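Local coordinates for filamentation induced by cAMP protein Fic (Desulfovibrio alaskensis, PDB 4RGL) that belongs to the Fic/DOC family, pairing a mostly helical Fic-type region with a C-terminal domain of the helix-turn-helix class, at residues A23-I28 / F243-L248; A209-E214 / R249-E254. One frame throughout, in Å; residues are numbered along the deposited sequence.

Interaction 1 (A23-I28 / F243-L248); sequences AEIGEI and FMLGAL
Ile25 of helix 16-32 meets Leu245 and Leu248 of helix 238-257, and its CD1 makes the closest approach to each of them. The apolar part comes first: Ile25 CD1 lies 3.9 Å from Leu245 CD2 and, more loosely, 4.3 Å from Leu248 CB. The two side chains of Ile25 and Leu245 cross at about a right angle, a methyl end against a methyl branch. The segments bury 111 Å² in all. Ile25 CG1 stands beside the backbone N, opposite the carbonyl carbon (chi1 -64°), and a nearly extended chi2 of 170° carries CD1 across to the other helix.

The second kind of contact is with backbone: Ile25 CD1 rests 3.4 Å from Leu245 O, a van der Waals approach of methyl to carbonyl. The closest CA pair, Ile25 CA and Leu248 CA, is still 7.6 Å apart, and of residues 23-28 Ile25 alone touches 243-248.

All three residues are buried. Leu169 of helix 168-182 packs against both Ile25 and Leu245, adding a third helix, while Leu248 also packs on Gln197 and Leu201 of helix 189-202. The arrangement is ordinary helix-to-helix hydrophobic packing within the helical Fic-type fold.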
loop_
_atom_site.group_PDB
_atom_site.type_symbol
_atom_site.label_atom_id
_atom_site.label_comp_id
_atom_site.label_asym_id
_atom_site.label_seq_id
_atom_site.Cartn_x
_atom_site.Cartn_y
_atom_site.Cartn_z
ATOM N N ALA A 23 -7.977 13.252 16.203
ATOM C CA ALA A 23 -8.737 12.471 17.167
ATOM C C ALA A 23 -9.352 11.244 16.516
ATOM O O ALA A 23 -9.289 10.150 17.084
ATOM C CB ALA A 23 -9.825 13.328 17.791
ATOM N N GLU A 24 -9.944 11.410 15.315
ATOM C CA GLU A 24 -10.601 10.300 14.643
ATOM C C GLU A 24 -9.559 9.283 14.131
ATOM O O GLU A 24 -9.689 8.088 14.410
ATOM C CB GLU A 24 -11.496 10.798 13.493
ATOM C CG GLU A 24 -12.417 9.709 12.935
ATOM C CD GLU A 24 -13.378 10.163 11.850
ATOM O OE1 GLU A 24 -13.583 11.392 11.708
ATOM O OE2 GLU A 24 -13.932 9.285 11.145
ATOM N N ILE A 25 -8.479 9.772 13.444
ATOM C CA ILE A 25 -7.399 8.896 12.957
ATOM C C ILE A 25 -6.812 8.107 14.129
ATOM O O ILE A 25 -6.754 6.879 14.075
ATOM C CB ILE A 25 -6.296 9.707 12.208
ATOM C CG1 ILE A 25 -6.865 10.362 10.916
ATOM C CG2 ILE A 25 -5.091 8.812 11.886
ATOM C CD1 ILE A 25 -5.920 11.363 10.245
ATOM N N GLY A 26 -6.472 8.818 15.211
ATOM C CA GLY A 26 -5.959 8.207 16.432
ATOM C C GLY A 26 -6.842 7.089 16.943
ATOM O O GLY A 26 -6.370 5.969 17.144
ATOM N N GLU A 27 -8.158 7.359 17.063
ATOM C CA GLU A 27 -9.119 6.361 17.524
ATOM C C GLU A 27 -9.205 5.176 16.542
ATOM O O GLU A 27 -9.186 4.024 16.975
ATOM C CB GLU A 27 -10.504 6.989 17.719
ATOM C CG GLU A 27 -11.524 6.027 18.309
ATOM C CD GLU A 27 -12.924 6.585 18.471
ATOM O OE1 GLU A 27 -13.101 7.816 18.312
ATOM O OE2 GLU A 27 -13.839 5.796 18.799
ATOM N N ILE A 28 -9.294 5.464 15.215
ATOM C CA ILE A 28 -9.397 4.407 14.196
ATOM C C ILE A 28 -8.168 3.471 14.280
ATOM O O ILE A 28 -8.326 2.254 14.206
ATOM C CB ILE A 28 -9.561 5.005 12.762
ATOM C CG1 ILE A 28 -10.797 5.963 12.668
ATOM C CG2 ILE A 28 -9.627 3.898 11.704
ATOM C CD1 ILE A 28 -12.204 5.304 12.997
ATOM N N PHE A 243 -6.878 18.421 3.942
ATOM C CA PHE A 243 -7.154 17.503 2.838
ATOM C C PHE A 243 -6.472 16.174 3.062
ATOM O O PHE A 243 -7.113 15.127 2.932
ATOM C CB PHE A 243 -6.704 18.105 1.490
ATOM C CG PHE A 243 -6.991 17.211 0.297
ATOM C CD1 PHE A 243 -8.206 17.292 -0.378
ATOM C CD2 PHE A 243 -6.061 16.263 -0.127
ATOM C CE1 PHE A 243 -8.481 16.449 -1.462
ATOM C CE2 PHE A 243 -6.349 15.405 -1.193
ATOM C CZ PHE A 243 -7.556 15.507 -1.857
HETATM N N MSE A 244 -5.154 16.199 3.371
HETATM C CA MSE A 244 -4.373 14.980 3.528
HETATM C C MSE A 244 -4.838 14.171 4.747
HETATM O O MSE A 244 -5.063 12.965 4.618
HETATM C CB MSE A 244 -2.889 15.298 3.639
HETATM C CG MSE A 244 -1.996 14.087 3.373
HETATM SE SE MSE A 244 -2.362 13.256 1.634
HETATM C CE MSE A 244 -2.084 14.797 0.503
ATOM N N LEU A 245 -5.019 14.838 5.930
ATOM C CA LEU A 245 -5.533 14.145 7.127
ATOM C C LEU A 245 -6.918 13.580 6.856
ATOM O O LEU A 245 -7.257 12.507 7.359
ATOM C CB LEU A 245 -5.573 15.080 8.351
ATOM C CG LEU A 245 -4.213 15.485 8.941
ATOM C CD1 LEU A 245 -4.393 16.464 10.083
ATOM C CD2 LEU A 245 -3.432 14.270 9.416
ATOM N N GLY A 246 -7.687 14.275 6.011
ATOM C CA GLY A 246 -8.992 13.804 5.574
ATOM C C GLY A 246 -8.879 12.542 4.747
ATOM O O GLY A 246 -9.511 11.528 5.066
ATOM N N ALA A 247 -7.978 12.562 3.733
ATOM C CA ALA A 247 -7.711 11.401 2.882
ATOM C C ALA A 247 -7.192 10.219 3.710
ATOM O O ALA A 247 -7.664 9.089 3.534
ATOM C CB ALA A 247 -6.703 11.765 1.801
ATOM N N LEU A 248 -6.250 10.492 4.658
ATOM C CA LEU A 248 -5.673 9.464 5.536
ATOM C C LEU A 248 -6.737 8.833 6.406
ATOM O O LEU A 248 -6.769 7.610 6.542
ATOM C CB LEU A 248 -4.568 10.065 6.407
ATOM C CG LEU A 248 -3.240 10.300 5.698
ATOM C CD1 LEU A 248 -2.414 11.332 6.420
ATOM C CD2 LEU A 248 -2.473 9.004 5.537
#

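Interaction 2 (A209-E214 / R249-E254); sequences AYLPVE and RDAVRE
Residues 211-213 run past helix 238-257 as an irregular chain turned at Pro212, the centre of an inverse gamma turn spanned by a weak Val213 N to Leu211 O bond, and bring Val213 CA within 5.1 Å of Ala251 CA, while Leu211 CA stays 6.7 Å from Val252 CA.

Ala251 points its methyl at the loop and meets two residues there. Its CB is 3.7 Å from Val213 CA and also touches Val213 CB, while Leu211 CD1 approaches Ala251 CB at 3.9 Å. Leu211 holds CG anti to the backbone N (chi1 -177°), reaching out from the loop so that CD1 lies over the helix backbone, 3.5 Å from Val252 N and close to Val252 CA and CB. The side-chain contacts are apolar, and Leu211, Val213, Ala251 and Val252 are buried.

On the helix, Arg249 grips Asp250 side-on: NE and NH2 both bond OD1, with Arg249 NH2 2.8 Å from Asp250 OD1 on the syn lone pair and NE above the carboxylate plane. Arg253 NH2 completes a salt-bridge network at that oxygen, though its hydrogen bond is weak, and Asp250 OD2 makes a salt bridge with Arg220.

The loop also meets helix 42-59, where Pro212 touches Asn48, while Val252 packs on Ile28 of helix 16-32.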
loop_
_atom_site.group_PDB
_atom_site.type_symbol
_atom_site.label_atom_id
_atom_site.label_comp_id
_atom_site.label_asym_id
_atom_site.label_seq_id
_atom_site.Cartn_x
_atom_site.Cartn_y
_atom_site.Cartn_z
ATOM N N ALA A 209 2.718 1.951 6.933
ATOM C CA ALA A 209 3.484 1.716 5.706
ATOM C C ALA A 209 2.652 0.923 4.700
ATOM O O ALA A 209 2.941 0.948 3.494
ATOM C CB ALA A 209 4.772 0.971 6.024
ATOM N N TYR A 210 1.580 0.257 5.188
ATOM C CA TYR A 210 0.702 -0.542 4.342
ATOM C C TYR A 210 -0.694 0.109 4.234
ATOM O O TYR A 210 -1.669 -0.567 3.915
ATOM C CB TYR A 210 0.601 -1.978 4.879
ATOM C CG TYR A 210 1.954 -2.631 5.065
ATOM C CD1 TYR A 210 2.661 -3.140 3.976
ATOM C CD2 TYR A 210 2.568 -2.666 6.314
ATOM C CE1 TYR A 210 3.936 -3.685 4.130
ATOM C CE2 TYR A 210 3.839 -3.219 6.483
ATOM C CZ TYR A 210 4.522 -3.722 5.387
ATOM O OH TYR A 210 5.771 -4.275 5.551
ATOM N N LEU A 211 -0.765 1.438 4.445
ATOM C CA LEU A 211 -2.008 2.194 4.285
ATOM C C LEU A 211 -2.094 2.776 2.851
ATOM O O LEU A 211 -1.295 3.648 2.485
ATOM C CB LEU A 211 -2.085 3.319 5.342
ATOM C CG LEU A 211 -3.364 4.167 5.343
ATOM C CD1 LEU A 211 -4.576 3.323 5.659
ATOM C CD2 LEU A 211 -3.254 5.312 6.328
ATOM N N PRO A 212 -3.005 2.247 1.991
ATOM C CA PRO A 212 -3.022 2.696 0.585
ATOM C C PRO A 212 -3.783 4.024 0.406
ATOM O O PRO A 212 -4.701 4.106 -0.417
ATOM C CB PRO A 212 -3.726 1.535 -0.157
ATOM C CG PRO A 212 -4.088 0.515 0.921
ATOM C CD PRO A 212 -3.995 1.190 2.233
ATOM N N VAL A 213 -3.328 5.092 1.109
ATOM C CA VAL A 213 -3.955 6.423 1.035
ATOM C C VAL A 213 -3.825 7.011 -0.403
ATOM O O VAL A 213 -4.620 7.872 -0.791
ATOM C CB VAL A 213 -3.352 7.394 2.100
ATOM C CG1 VAL A 213 -1.858 7.598 1.882
ATOM C CG2 VAL A 213 -4.090 8.733 2.111
ATOM N N GLU A 214 -2.866 6.487 -1.197
ATOM C CA GLU A 214 -2.598 6.978 -2.546
ATOM C C GLU A 214 -3.795 6.714 -3.488
ATOM O O GLU A 214 -4.015 7.487 -4.422
ATOM C CB GLU A 214 -1.325 6.338 -3.111
ATOM C CG GLU A 214 -0.054 6.692 -2.332
ATOM C CD GLU A 214 0.135 5.959 -1.014
ATOM O OE1 GLU A 214 -0.557 4.939 -0.794
ATOM O OE2 GLU A 214 1.044 6.350 -0.246
ATOM N N ARG A 249 -7.652 9.665 6.964
ATOM C CA ARG A 249 -8.782 9.180 7.761
ATOM C C ARG A 249 -9.661 8.261 6.930
ATOM O O ARG A 249 -9.983 7.160 7.366
ATOM C CB ARG A 249 -9.606 10.359 8.293
ATOM C CG ARG A 249 -10.893 9.932 8.998
ATOM C CD ARG A 249 -11.923 11.030 8.973
ATOM N NE ARG A 249 -12.354 11.344 7.611
ATOM C CZ ARG A 249 -13.223 12.303 7.314
ATOM N NH1 ARG A 249 -13.767 13.037 8.279
ATOM N NH2 ARG A 249 -13.556 12.539 6.052
ATOM N N ASP A 250 -10.034 8.704 5.717
ATOM C CA ASP A 250 -10.870 7.919 4.812
ATOM C C ASP A 250 -10.168 6.620 4.416
ATOM O O ASP A 250 -10.826 5.590 4.247
ATOM C CB ASP A 250 -11.218 8.739 3.561
ATOM C CG ASP A 250 -11.900 10.058 3.875
ATOM O OD1 ASP A 250 -12.635 10.122 4.887
ATOM O OD2 ASP A 250 -11.681 11.028 3.128
ATOM N N ALA A 251 -8.826 6.658 4.306
ATOM C CA ALA A 251 -8.046 5.484 3.957
ATOM C C ALA A 251 -8.002 4.498 5.115
ATOM O O ALA A 251 -8.367 3.338 4.942
ATOM C CB ALA A 251 -6.632 5.889 3.556
ATOM N N VAL A 252 -7.623 4.967 6.317
ATOM C CA VAL A 252 -7.545 4.090 7.482
ATOM C C VAL A 252 -8.977 3.611 7.879
ATOM O O VAL A 252 -9.125 2.550 8.477
ATOM C CB VAL A 252 -6.809 4.774 8.669
ATOM C CG1 VAL A 252 -7.657 5.881 9.285
ATOM C CG2 VAL A 252 -6.402 3.751 9.723
ATOM N N ARG A 253 -10.013 4.332 7.417
ATOM C CA ARG A 253 -11.395 3.958 7.668
ATOM C C ARG A 253 -11.829 2.819 6.716
ATOM O O ARG A 253 -12.400 1.837 7.173
ATOM C CB ARG A 253 -12.315 5.176 7.521
ATOM C CG ARG A 253 -13.736 4.954 8.039
ATOM C CD ARG A 253 -14.384 6.265 8.463
ATOM N NE ARG A 253 -14.336 7.273 7.400
ATOM C CZ ARG A 253 -14.721 8.536 7.560
ATOM N NH1 ARG A 253 -15.173 8.956 8.737
ATOM N NH2 ARG A 253 -14.645 9.391 6.550
ATOM N N GLU A 254 -11.482 2.917 5.399
ATOM C CA GLU A 254 -11.832 1.850 4.441
ATOM C C GLU A 254 -10.930 0.612 4.654
ATOM O O GLU A 254 -11.233 -0.461 4.139
ATOM C CB GLU A 254 -11.747 2.342 2.963
ATOM C CG GLU A 254 -10.333 2.563 2.439
ATOM C CD GLU A 254 -10.195 2.496 0.919
ATOM O OE1 GLU A 254 -10.747 1.546 0.316
ATOM O OE2 GLU A 254 -9.415 3.303 0.360
#

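The second segments of interactions 1 and 2 are consecutive parts of helix 238-257, and the contact centres are 9 Å apart. Along the chain the segments alternate: 23-28, 209-214, 243-248, then 249-254. Helix 16-32 near the N-terminus and the loop between helices 189-202 and 214-219 both pack on this helix, which comes later in the sequence. The two contacts also touch each other directly: Glu24 OE2 forms a salt bridge of 2.7 Å with Arg253 NH1, Ile28 CG2 comes to 3.5 Å from Val252 O, and Val213 CG2 lies 3.8 Å from Leu248 N. Helix 238-257 is thus a shared element tying the N-terminal helix to the loop within the helical body of the protein.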